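Side-chain contacts in putative 3-hydroxybutyryl-CoA dehydratase (Rhodopseudomonas palustris, PDB 3HIN), which probably acts as a lyase of the enoyl-CoA hydratase/isomerase family, hydrating enoyl-CoA or dehydrating 3-hydroxyacyl-CoA thioesters: residues Ser16-Asp21 / Leu27-Asn32; Val62-His65 / His70-Ala73; Ala212-Phe217 / Ala242-Ser247; Ala128-Ala133 / Leu202-Arg207; Met167-Met170 / Val176-Ala179. All coordinates share one frame; numbering follows the deposited sequence.

Contact 1: residues Ser16-Asp21 / Leu27-Asn32; sequences STLVVD and LTIGLN
Asn32 swings its side chain back over Ser16-Asp21, with CG anti to its backbone N (chi1 -172°). Its CB sits 3.4 Å from Thr17 O, the same oxygen that accepts the Asn32 backbone N-H. One atom further, CG comes against Val19 CG2, and at the tip ND2 lies 3.4 Å from that same methyl and 3.5 Å from Ser16 O. The amide end therefore rests on Val19 where the hairpin's regular pairing stops. Inside the hairpin the antiparallel strands pair closely: Val19 and Gly30 exchange two 2.8 Å bonds, N to O in each direction, and Asp21 and Thr28 form the next hydrogen-bonded pair. Water 1 spans the two strands, donating to Val19 O at 2.6 Å and standing 2.8 Å from Thr28 OG1. On the other face, Leu18 and Leu31 run side by side, CD2 to CD1 at 4.0 Å, and Val20 CG1 meets Leu27 CD1. That apolar face turns toward helix 42-51: Leu18 packs on Leu44 and Ala47, Val20 on Cys51, while strand 26-31 continues the main sheet through backbone bonds to strand 61-66.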
# COMPACT_ATOMS: atom_id res chain seq x y z
N SER A 16 5.88 -35.96 -1.29
CA SER A 16 4.90 -37.02 -1.17
C SER A 16 3.54 -36.41 -0.99
O SER A 16 2.55 -37.12 -1.06
CB SER A 16 5.18 -37.92 0.03
OG SER A 16 4.77 -37.26 1.25
N THR A 17 3.48 -35.09 -0.72
CA THR A 17 2.18 -34.41 -0.54
C THR A 17 1.59 -33.98 -1.89
O THR A 17 0.63 -33.28 -1.91
CB THR A 17 2.29 -33.11 0.32
OG1 THR A 17 3.19 -32.20 -0.32
CG2 THR A 17 2.78 -33.41 1.71
N LEU A 18 2.18 -34.39 -3.01
CA LEU A 18 1.74 -33.86 -4.34
C LEU A 18 1.77 -35.06 -5.24
O LEU A 18 2.55 -35.94 -5.00
CB LEU A 18 2.72 -32.81 -4.91
CG LEU A 18 2.74 -31.44 -4.21
CD1 LEU A 18 3.71 -30.52 -4.94
CD2 LEU A 18 1.34 -30.78 -4.07
N VAL A 19 0.88 -35.12 -6.24
CA VAL A 19 1.00 -36.11 -7.27
C VAL A 19 1.08 -35.40 -8.60
O VAL A 19 0.09 -34.81 -9.07
CB VAL A 19 -0.22 -37.04 -7.28
CG1 VAL A 19 -0.27 -37.81 -8.67
CG2 VAL A 19 -0.23 -37.97 -6.02
N VAL A 20 2.25 -35.50 -9.21
CA VAL A 20 2.63 -34.72 -10.38
C VAL A 20 2.74 -35.60 -11.62
O VAL A 20 3.52 -36.58 -11.66
CB VAL A 20 4.03 -34.11 -10.14
CG1 VAL A 20 4.44 -33.27 -11.33
CG2 VAL A 20 4.09 -33.31 -8.84
N ASP A 21 1.99 -35.28 -12.66
CA ASP A 21 2.14 -36.03 -13.92
C ASP A 21 2.25 -35.03 -15.04
O ASP A 21 2.07 -33.84 -14.84
CB ASP A 21 0.94 -36.96 -14.16
CG ASP A 21 1.29 -38.17 -15.01
OD1 ASP A 21 2.48 -38.38 -15.41
OD2 ASP A 21 0.35 -38.93 -15.30
N LEU A 27 1.32 -30.08 -17.40
CA LEU A 27 1.85 -30.52 -16.11
C LEU A 27 0.70 -30.55 -15.13
O LEU A 27 0.09 -29.51 -14.84
CB LEU A 27 2.92 -29.57 -15.64
CG LEU A 27 3.66 -29.91 -14.34
CD1 LEU A 27 4.61 -31.09 -14.55
CD2 LEU A 27 4.36 -28.70 -13.78
N THR A 28 0.34 -31.73 -14.65
CA THR A 28 -0.72 -31.78 -13.69
C THR A 28 -0.20 -31.96 -12.30
O THR A 28 0.68 -32.80 -12.07
CB THR A 28 -1.77 -32.86 -14.04
OG1 THR A 28 -1.23 -34.17 -13.81
CG2 THR A 28 -2.24 -32.65 -15.51
N ILE A 29 -0.80 -31.22 -11.36
CA ILE A 29 -0.30 -31.14 -10.00
C ILE A 29 -1.41 -31.42 -8.99
O ILE A 29 -2.22 -30.54 -8.68
CB ILE A 29 0.26 -29.76 -9.69
CG1 ILE A 29 1.48 -29.45 -10.56
CG2 ILE A 29 0.69 -29.72 -8.22
CD1 ILE A 29 2.04 -27.97 -10.35
N GLY A 30 -1.43 -32.61 -8.42
CA GLY A 30 -2.55 -32.95 -7.56
C GLY A 30 -2.22 -32.82 -6.11
O GLY A 30 -1.27 -33.40 -5.67
N LEU A 31 -2.99 -32.02 -5.38
CA LEU A 31 -2.78 -31.84 -3.95
C LEU A 31 -3.22 -33.16 -3.30
O LEU A 31 -4.35 -33.64 -3.51
CB LEU A 31 -3.66 -30.71 -3.41
CG LEU A 31 -3.16 -29.25 -3.53
CD1 LEU A 31 -2.20 -28.94 -4.67
CD2 LEU A 31 -4.32 -28.30 -3.47
N ASN A 32 -2.31 -33.72 -2.50
CA ASN A 32 -2.41 -35.08 -2.10
C ASN A 32 -2.23 -35.24 -0.58
O ASN A 32 -1.33 -35.93 -0.16
CB ASN A 32 -1.37 -35.90 -2.87
CG ASN A 32 -1.54 -37.41 -2.64
OD1 ASN A 32 -2.66 -37.90 -2.47
ND2 ASN A 32 -0.42 -38.14 -2.62
O HOH W 1 -1.42 -34.78 -11.13

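Contact 2: residues Val62-His65 / His70-Ala73; sequences VVIH and HFSA
His65, at the end of Val62-His65, and Phe71, in the loop that follows, bring their CA atoms to 6.4 Å of each other, the nearest backbone approach between the two segments. No hydrogen bond joins them, and His70-Ala73 has no regular secondary structure, so the loop does not extend the sheet. The bridge is a single aromatic side chain. Phe71 holds its CG anti to the backbone N (chi1 -173°), which carries the ring out from the loop toward the end of the strand. It arrives edge-on: CE1 is 3.7 Å from Ile64 O and 4.1 Å from His65 CA, both near the plane of the ring. The adjoining ring atom CZ meets the Ile64 side chain, whose methyl CG2 lies 4.1 Å from it and equally far from CE1. The imidazole of His65 turns the other way, to meet the ring of Tyr198. Beyond the pair, Phe71 also packs on Leu113 of strand 109-113, and Asn38 ND2 bonds to Phe71 O, tying down the backbone that carries the ring. In crotonase relatives the loop after this strand contributes a backbone N-H to the oxyanion hole that binds the thioester carbonyl, and the sequence here is consistent with that role. As for the chemistry, the C-H at CE1 faces Ile64 O, probably a mildly favourable approach, much weaker than a hydrogen bond; the rest is apolar burial, holding the ring by shape.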
# COMPACT_ATOMS: atom_id res chain seq x y z
N VAL A 62 -0.47 -25.76 -16.86
CA VAL A 62 -0.45 -26.38 -15.56
C VAL A 62 -1.88 -26.48 -15.07
O VAL A 62 -2.56 -25.46 -15.02
CB VAL A 62 0.33 -25.56 -14.48
CG1 VAL A 62 0.37 -26.37 -13.21
CG2 VAL A 62 1.71 -25.28 -14.90
N VAL A 63 -2.32 -27.69 -14.70
CA VAL A 63 -3.59 -27.88 -13.98
C VAL A 63 -3.27 -28.27 -12.54
O VAL A 63 -2.57 -29.27 -12.31
CB VAL A 63 -4.43 -29.00 -14.62
CG1 VAL A 63 -5.59 -29.40 -13.71
CG2 VAL A 63 -4.97 -28.48 -15.98
N ILE A 64 -3.75 -27.48 -11.57
CA ILE A 64 -3.66 -27.86 -10.18
C ILE A 64 -5.01 -28.38 -9.69
O ILE A 64 -6.05 -27.77 -9.92
CB ILE A 64 -3.31 -26.70 -9.33
CG1 ILE A 64 -2.00 -26.10 -9.77
CG2 ILE A 64 -3.26 -27.14 -7.80
CD1 ILE A 64 -1.74 -24.79 -9.04
N HIS A 65 -5.00 -29.50 -9.02
CA HIS A 65 -6.25 -30.18 -8.74
C HIS A 65 -6.14 -30.94 -7.43
O HIS A 65 -5.08 -31.05 -6.92
CB HIS A 65 -6.60 -31.13 -9.89
CG HIS A 65 -5.64 -32.25 -10.08
ND1 HIS A 65 -5.98 -33.58 -9.84
CD2 HIS A 65 -4.38 -32.27 -10.56
CE1 HIS A 65 -4.93 -34.35 -10.10
NE2 HIS A 65 -3.96 -33.58 -10.55
N HIS A 70 -11.87 -33.09 -2.00
CA HIS A 70 -11.69 -31.64 -1.79
C HIS A 70 -10.51 -31.04 -2.56
O HIS A 70 -9.50 -31.73 -2.85
CB HIS A 70 -11.60 -31.28 -0.28
CG HIS A 70 -12.68 -31.89 0.53
ND1 HIS A 70 -13.92 -31.29 0.67
CD2 HIS A 70 -12.77 -33.11 1.13
CE1 HIS A 70 -14.71 -32.09 1.37
NE2 HIS A 70 -14.03 -33.20 1.65
N PHE A 71 -10.65 -29.75 -2.88
CA PHE A 71 -9.52 -29.02 -3.38
C PHE A 71 -8.50 -28.78 -2.25
O PHE A 71 -7.42 -29.41 -2.23
CB PHE A 71 -9.97 -27.73 -4.02
CG PHE A 71 -8.85 -27.04 -4.68
CD1 PHE A 71 -8.23 -27.61 -5.82
CD2 PHE A 71 -8.36 -25.88 -4.16
CE1 PHE A 71 -7.14 -26.94 -6.44
CE2 PHE A 71 -7.26 -25.17 -4.81
CZ PHE A 71 -6.65 -25.70 -5.89
N SER A 72 -8.84 -27.91 -1.30
CA SER A 72 -8.02 -27.71 -0.12
C SER A 72 -8.83 -26.96 0.90
O SER A 72 -9.53 -25.99 0.58
CB SER A 72 -6.73 -26.95 -0.44
OG SER A 72 -6.07 -26.54 0.75
N ALA A 73 -8.76 -27.43 2.13
CA ALA A 73 -9.40 -26.81 3.26
C ALA A 73 -8.49 -25.74 3.85
O ALA A 73 -8.74 -25.26 4.93
CB ALA A 73 -9.72 -27.89 4.32

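Contact 3: residues Ala212-Phe217 / Ala242-Ser247; sequences APLTNF and ATVAQS
Leu214 reaches across to Val244 and Ala245 with one methyl, CD2, and the leucine and valine side chains cross at about a right angle. CD2 lies 4.0 Å from Val244 CG1 and 3.9 Å from Ala245 CA, so the branch rests partly on a side chain and partly on the helix backbone itself. The small Ala245 is consistent with so close an approach, its CA 6.0 Å from Leu214 CA. Leu214 has a chi1 of -130°, away from the staggered positions, while Val244 points CG1 at the leucine from an ordinary rotamer with that methyl anti to its backbone N. No polar bond crosses between the segments. On the far side of Ala242-Ser247 the polar groups look after one another, Gln246 NE2 donating to Thr243 OG1 at 3.0 Å in the plane of its own amide, and Ser247 OG to Thr243 O. This is surface packing, the contact's centre about 22 Å from that of the chain. It sets the first turn of helix 213-228 against the last turns of helix 231-247, the next helix in the chain; Leu214 also touches Asp248 just beyond, and Asn216 leans on Pro108, ahead of strand 109-113.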
# COMPACT_ATOMS: atom_id res chain seq x y z
N ALA A 212 0.52 -19.06 -28.93
CA ALA A 212 1.91 -18.56 -29.08
C ALA A 212 2.41 -18.05 -27.72
O ALA A 212 1.63 -17.53 -26.92
CB ALA A 212 1.98 -17.43 -30.15
N PRO A 213 3.70 -18.20 -27.44
CA PRO A 213 4.26 -17.86 -26.12
C PRO A 213 4.04 -16.39 -25.76
O PRO A 213 3.81 -16.07 -24.57
CB PRO A 213 5.77 -18.13 -26.31
CG PRO A 213 5.79 -19.20 -27.32
CD PRO A 213 4.72 -18.80 -28.32
N LEU A 214 4.11 -15.52 -26.77
CA LEU A 214 3.93 -14.09 -26.56
C LEU A 214 2.45 -13.77 -26.27
O LEU A 214 2.13 -12.69 -25.74
CB LEU A 214 4.47 -13.30 -27.75
CG LEU A 214 5.41 -12.14 -27.45
CD1 LEU A 214 6.50 -12.53 -26.43
CD2 LEU A 214 6.01 -11.63 -28.71
N THR A 215 1.54 -14.67 -26.63
CA THR A 215 0.17 -14.46 -26.23
C THR A 215 0.09 -14.73 -24.74
O THR A 215 -0.41 -13.91 -24.01
CB THR A 215 -0.83 -15.31 -27.03
OG1 THR A 215 -0.99 -14.71 -28.31
CG2 THR A 215 -2.22 -15.31 -26.34
N ASN A 216 0.62 -15.88 -24.27
CA ASN A 216 0.69 -16.09 -22.84
C ASN A 216 1.40 -14.95 -22.15
O ASN A 216 0.93 -14.50 -21.11
CB ASN A 216 1.34 -17.40 -22.39
CG ASN A 216 0.59 -18.60 -22.87
OD1 ASN A 216 -0.63 -18.54 -23.18
ND2 ASN A 216 1.33 -19.69 -23.04
N PHE A 217 2.51 -14.49 -22.69
CA PHE A 217 3.15 -13.38 -22.00
C PHE A 217 2.20 -12.15 -21.82
O PHE A 217 2.08 -11.58 -20.71
CB PHE A 217 4.42 -12.96 -22.74
CG PHE A 217 5.21 -11.95 -22.00
CD1 PHE A 217 5.99 -12.34 -20.95
CD2 PHE A 217 5.09 -10.61 -22.30
CE1 PHE A 217 6.72 -11.38 -20.23
CE2 PHE A 217 5.81 -9.63 -21.58
CZ PHE A 217 6.61 -10.03 -20.55
N ALA A 242 1.06 -4.74 -28.17
CA ALA A 242 0.37 -5.21 -29.36
C ALA A 242 1.31 -5.32 -30.53
O ALA A 242 1.24 -6.32 -31.30
CB ALA A 242 -0.78 -4.31 -29.73
N THR A 243 2.18 -4.33 -30.68
CA THR A 243 3.04 -4.26 -31.82
C THR A 243 4.13 -5.32 -31.75
O THR A 243 4.54 -5.89 -32.78
CB THR A 243 3.58 -2.83 -32.12
OG1 THR A 243 4.13 -2.82 -33.45
CG2 THR A 243 4.68 -2.42 -31.17
N VAL A 244 4.56 -5.61 -30.56
CA VAL A 244 5.61 -6.60 -30.36
C VAL A 244 5.01 -7.93 -30.69
O VAL A 244 5.62 -8.71 -31.44
CB VAL A 244 6.12 -6.58 -28.91
CG1 VAL A 244 6.99 -7.80 -28.64
CG2 VAL A 244 6.96 -5.34 -28.68
N ALA A 245 3.83 -8.20 -30.13
CA ALA A 245 3.18 -9.49 -30.37
C ALA A 245 2.98 -9.69 -31.88
O ALA A 245 3.30 -10.76 -32.42
CB ALA A 245 1.93 -9.51 -29.72
N GLN A 246 2.45 -8.68 -32.55
CA GLN A 246 2.06 -8.81 -33.90
C GLN A 246 3.30 -8.85 -34.77
O GLN A 246 3.25 -9.30 -35.91
CB GLN A 246 1.12 -7.66 -34.33
CG GLN A 246 1.70 -6.22 -34.38
CD GLN A 246 2.44 -5.85 -35.66
OE1 GLN A 246 2.21 -6.44 -36.70
NE2 GLN A 246 3.33 -4.82 -35.59
N SER A 247 4.43 -8.36 -34.31
CA SER A 247 5.49 -8.34 -35.29
C SER A 247 6.36 -9.60 -35.14
O SER A 247 7.29 -9.79 -35.91
CB SER A 247 6.22 -7.00 -35.27
OG SER A 247 7.06 -6.98 -34.16

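Contact 4: residues Ala128-Ala133 / Leu202-Arg207; sequences AHIRVA and LELGNR
Ile130 and Leu204 have CA atoms 9.0 Å apart, a spacing at which the strand part of Ala128-Ala133 and the helical Leu202-Arg207 meet through side chains and not through backbone. Leu204 does the reaching from the helix. Its CG is anti to the carbonyl carbon (chi1 -63°) and the chain beyond is extended, which sends CD1 straight at the strand. There it meets two methyls: Val132 CG2, tip to tip at 3.6 Å, and Ile130 CG2 at 4.0 Å, where the two side chains approach at a slant. Ile130 and Val132 are two residues apart on one face of the strand, so a single leucine methyl spans both. Arg131, between them, leaves by the other face. Its NH2 donates to Ala128 O at 2.8 Å, with the oxygen in the guanidinium plane although the nitrogen stands well above the carbonyl plane. Helix 197-208 thus lies over the main sheet of the crotonase fold, with Leu204 also on Tyr190 of the neighbouring edge strand and Leu202 on Val26 and Thr28 further along. Between the two segments the chemistry is wholly aliphatic, with no hydrogen bond or charge pair: the contact has little directionality and depends on methyl shape, whereas Arg131 NH2 finds its acceptors separately, in Ala128 O and Ala125 O.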
# COMPACT_ATOMS: atom_id res chain seq x y z
N ALA A 128 -4.26 -18.79 -9.30
CA ALA A 128 -4.40 -19.42 -10.62
C ALA A 128 -5.02 -18.40 -11.57
O ALA A 128 -5.66 -17.45 -11.13
CB ALA A 128 -5.28 -20.59 -10.53
N HIS A 129 -4.81 -18.61 -12.87
CA HIS A 129 -5.36 -17.72 -13.88
C HIS A 129 -6.78 -18.00 -14.24
O HIS A 129 -7.52 -17.08 -14.53
CB HIS A 129 -4.51 -17.78 -15.15
CG HIS A 129 -3.09 -17.52 -14.86
ND1 HIS A 129 -2.11 -18.47 -15.02
CD2 HIS A 129 -2.50 -16.46 -14.26
CE1 HIS A 129 -0.96 -17.98 -14.60
NE2 HIS A 129 -1.17 -16.76 -14.13
N ILE A 130 -7.13 -19.28 -14.29
CA ILE A 130 -8.51 -19.76 -14.58
C ILE A 130 -8.89 -20.78 -13.51
O ILE A 130 -8.09 -21.60 -13.10
CB ILE A 130 -8.54 -20.42 -15.93
CG1 ILE A 130 -8.17 -19.41 -17.03
CG2 ILE A 130 -9.90 -21.18 -16.26
CD1 ILE A 130 -7.93 -20.10 -18.37
N ARG A 131 -10.14 -20.76 -13.08
CA ARG A 131 -10.62 -21.73 -12.11
C ARG A 131 -11.81 -22.36 -12.81
O ARG A 131 -12.59 -21.64 -13.50
CB ARG A 131 -11.04 -21.01 -10.79
CG ARG A 131 -9.89 -20.54 -9.87
CD ARG A 131 -10.28 -19.32 -8.97
NE ARG A 131 -10.54 -18.18 -9.86
CZ ARG A 131 -9.57 -17.51 -10.50
NH1 ARG A 131 -9.89 -16.52 -11.39
NH2 ARG A 131 -8.27 -17.78 -10.28
N VAL A 132 -11.96 -23.69 -12.65
CA VAL A 132 -13.12 -24.43 -13.09
C VAL A 132 -13.66 -25.07 -11.82
O VAL A 132 -12.90 -25.74 -11.07
CB VAL A 132 -12.77 -25.54 -14.10
CG1 VAL A 132 -14.05 -26.10 -14.64
CG2 VAL A 132 -11.95 -25.01 -15.23
N ALA A 133 -14.95 -24.83 -11.56
CA ALA A 133 -15.60 -25.32 -10.37
C ALA A 133 -16.65 -26.37 -10.72
O ALA A 133 -17.56 -26.10 -11.53
CB ALA A 133 -16.20 -24.18 -9.55
N LEU A 202 -8.43 -29.99 -17.76
CA LEU A 202 -7.48 -30.56 -18.68
C LEU A 202 -7.82 -30.24 -20.14
O LEU A 202 -6.93 -29.99 -20.95
CB LEU A 202 -7.33 -32.05 -18.44
CG LEU A 202 -6.14 -32.73 -19.14
CD1 LEU A 202 -4.77 -32.22 -18.71
CD2 LEU A 202 -6.15 -34.31 -19.01
N GLU A 203 -9.08 -30.20 -20.52
CA GLU A 203 -9.31 -29.72 -21.87
C GLU A 203 -8.95 -28.23 -22.06
O GLU A 203 -8.47 -27.85 -23.12
CB GLU A 203 -10.72 -30.05 -22.37
CG GLU A 203 -11.74 -29.15 -21.78
CD GLU A 203 -12.86 -28.75 -22.75
OE1 GLU A 203 -13.56 -29.69 -23.22
OE2 GLU A 203 -13.05 -27.51 -22.95
N LEU A 204 -9.17 -27.39 -21.05
CA LEU A 204 -8.68 -26.02 -21.10
C LEU A 204 -7.18 -25.97 -21.22
O LEU A 204 -6.66 -25.18 -21.97
CB LEU A 204 -9.13 -25.19 -19.91
CG LEU A 204 -10.65 -25.00 -19.84
CD1 LEU A 204 -11.01 -24.24 -18.60
CD2 LEU A 204 -11.15 -24.22 -21.00
N GLY A 205 -6.46 -26.83 -20.49
CA GLY A 205 -4.97 -26.79 -20.58
C GLY A 205 -4.51 -27.18 -21.99
O GLY A 205 -3.63 -26.55 -22.58
N ASN A 206 -5.13 -28.21 -22.58
CA ASN A 206 -4.82 -28.54 -23.99
C ASN A 206 -5.09 -27.39 -24.97
O ASN A 206 -4.34 -27.22 -25.97
CB ASN A 206 -5.55 -29.83 -24.49
CG ASN A 206 -5.05 -31.08 -23.80
OD1 ASN A 206 -5.84 -31.88 -23.27
ND2 ASN A 206 -3.70 -31.23 -23.75
N ARG A 207 -6.13 -26.59 -24.67
CA ARG A 207 -6.48 -25.45 -25.54
C ARG A 207 -5.48 -24.28 -25.43
O ARG A 207 -4.95 -23.85 -26.45
CB ARG A 207 -7.97 -25.02 -25.35
CG ARG A 207 -8.34 -23.65 -25.95
CD ARG A 207 -8.31 -23.73 -27.52
NE ARG A 207 -8.56 -22.42 -28.09
CZ ARG A 207 -7.68 -21.41 -28.14
NH1 ARG A 207 -6.48 -21.56 -27.65
NH2 ARG A 207 -8.01 -20.24 -28.70

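Contact 5: residues Met167-Met170 / Val176-Ala179; sequences MADM and VYSA
Met170 presents its sulfur to the edge of the Tyr177 ring instead of its face: SD is 5.2 Å from the ring centroid and 87° off the ring normal. CG lies 3.8 Å from Tyr177 CE2 with SD beside the same rim, and a bend at chi3 (95°) then turns CE to CD2. It is a Met-aromatic contact of the in-plane kind. Helix 164-173 supplies the methionine; the tyrosine belongs to strand 177-178, a short edge strand that pairs with strand 138-140 in the smaller sheet, and Ser178 then caps the N-terminus of helix 179-185. At the phenol end a water joins the two segments. Water 2 accepts from Tyr177 OH and donates to Asp169 OD2, though both lengths, 2.5 Å, are unusually short and the details of this bridge are doubtful; the two oxygens themselves stay 4.2 Å apart, and the carboxylate stands nearly perpendicular to the ring. A phenylalanine in place of Tyr177 could still lie along Met170 but would probably leave Arg166 NH2 without this hydrogen-bond partner. Asp169 OD2 has a stronger partner in Arg175, a salt bridge, and the Tyr177 ring also meets those of His185 and Phe187.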
# COMPACT_ATOMS: atom_id res chain seq x y z
N MET A 167 -15.99 -9.84 -0.13
CA MET A 167 -14.90 -10.36 0.68
C MET A 167 -15.04 -9.97 2.14
O MET A 167 -14.89 -10.80 3.05
CB MET A 167 -13.53 -9.99 0.11
CG MET A 167 -12.37 -10.65 0.99
SD MET A 167 -10.76 -10.47 0.21
CE MET A 167 -9.77 -11.48 1.28
N ALA A 168 -15.32 -8.68 2.37
CA ALA A 168 -15.45 -8.17 3.69
C ALA A 168 -16.59 -8.93 4.41
O ALA A 168 -16.48 -9.34 5.58
CB ALA A 168 -15.75 -6.65 3.61
N ASP A 169 -17.70 -9.11 3.71
CA ASP A 169 -18.82 -9.86 4.30
C ASP A 169 -18.42 -11.29 4.63
O ASP A 169 -18.71 -11.74 5.74
CB ASP A 169 -20.05 -9.76 3.38
CG ASP A 169 -21.11 -10.78 3.68
OD1 ASP A 169 -21.47 -10.95 4.87
OD2 ASP A 169 -21.63 -11.35 2.70
N MET A 170 -17.75 -11.98 3.72
CA MET A 170 -17.26 -13.40 3.96
C MET A 170 -16.40 -13.47 5.25
O MET A 170 -16.59 -14.36 6.08
CB MET A 170 -16.37 -13.90 2.80
CG MET A 170 -17.06 -14.35 1.64
SD MET A 170 -15.99 -14.67 0.32
CE MET A 170 -15.83 -16.45 0.66
N VAL A 176 -20.56 -18.65 3.40
CA VAL A 176 -20.11 -19.63 2.41
C VAL A 176 -20.88 -19.45 1.08
O VAL A 176 -22.06 -19.09 1.06
CB VAL A 176 -20.30 -21.04 2.99
CG1 VAL A 176 -19.74 -22.13 2.04
CG2 VAL A 176 -19.71 -21.16 4.46
N TYR A 177 -20.19 -19.70 -0.02
CA TYR A 177 -20.75 -19.67 -1.35
C TYR A 177 -20.61 -21.07 -2.01
O TYR A 177 -19.54 -21.71 -1.92
CB TYR A 177 -19.98 -18.63 -2.15
CG TYR A 177 -20.35 -17.14 -1.82
CD1 TYR A 177 -21.61 -16.63 -2.13
CD2 TYR A 177 -19.46 -16.28 -1.22
CE1 TYR A 177 -21.96 -15.27 -1.89
CE2 TYR A 177 -19.80 -14.94 -0.94
CZ TYR A 177 -21.05 -14.44 -1.30
OH TYR A 177 -21.45 -13.17 -1.04
N SER A 178 -21.66 -21.55 -2.65
CA SER A 178 -21.54 -22.73 -3.49
C SER A 178 -20.81 -22.42 -4.82
O SER A 178 -20.56 -21.27 -5.19
CB SER A 178 -22.97 -23.30 -3.83
OG SER A 178 -23.76 -22.28 -4.45
N ALA A 179 -20.53 -23.50 -5.55
CA ALA A 179 -19.97 -23.37 -6.88
C ALA A 179 -20.93 -22.56 -7.80
O ALA A 179 -20.49 -21.69 -8.53
CB ALA A 179 -19.74 -24.73 -7.41
O HOH W 2 -20.19 -11.98 0.74

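Contacts 1, 2 and 4 share the main sheet. Contacts 1 and 2 lie on adjacent strands, their centres 9 Å apart, where Leu31 N and His65 O at 2.8 Å probably form one of the bonds joining them. Helix 197-208 of contact 4 reaches back to contact 1, Leu202 CD1 lying 4.1 Å from Thr28 CG2. Contact 5 joins contact 4 through Ala133 CB and Ala179 CB, 4.2 Å apart. Contact 3 stands apart on the surface, with its nearest atoms about 8 Å from contact 4 and its centre about 36 Å from that of contact 5. By analogy with crotonase relatives, contact 2 probably lies beside the oxyanion hole.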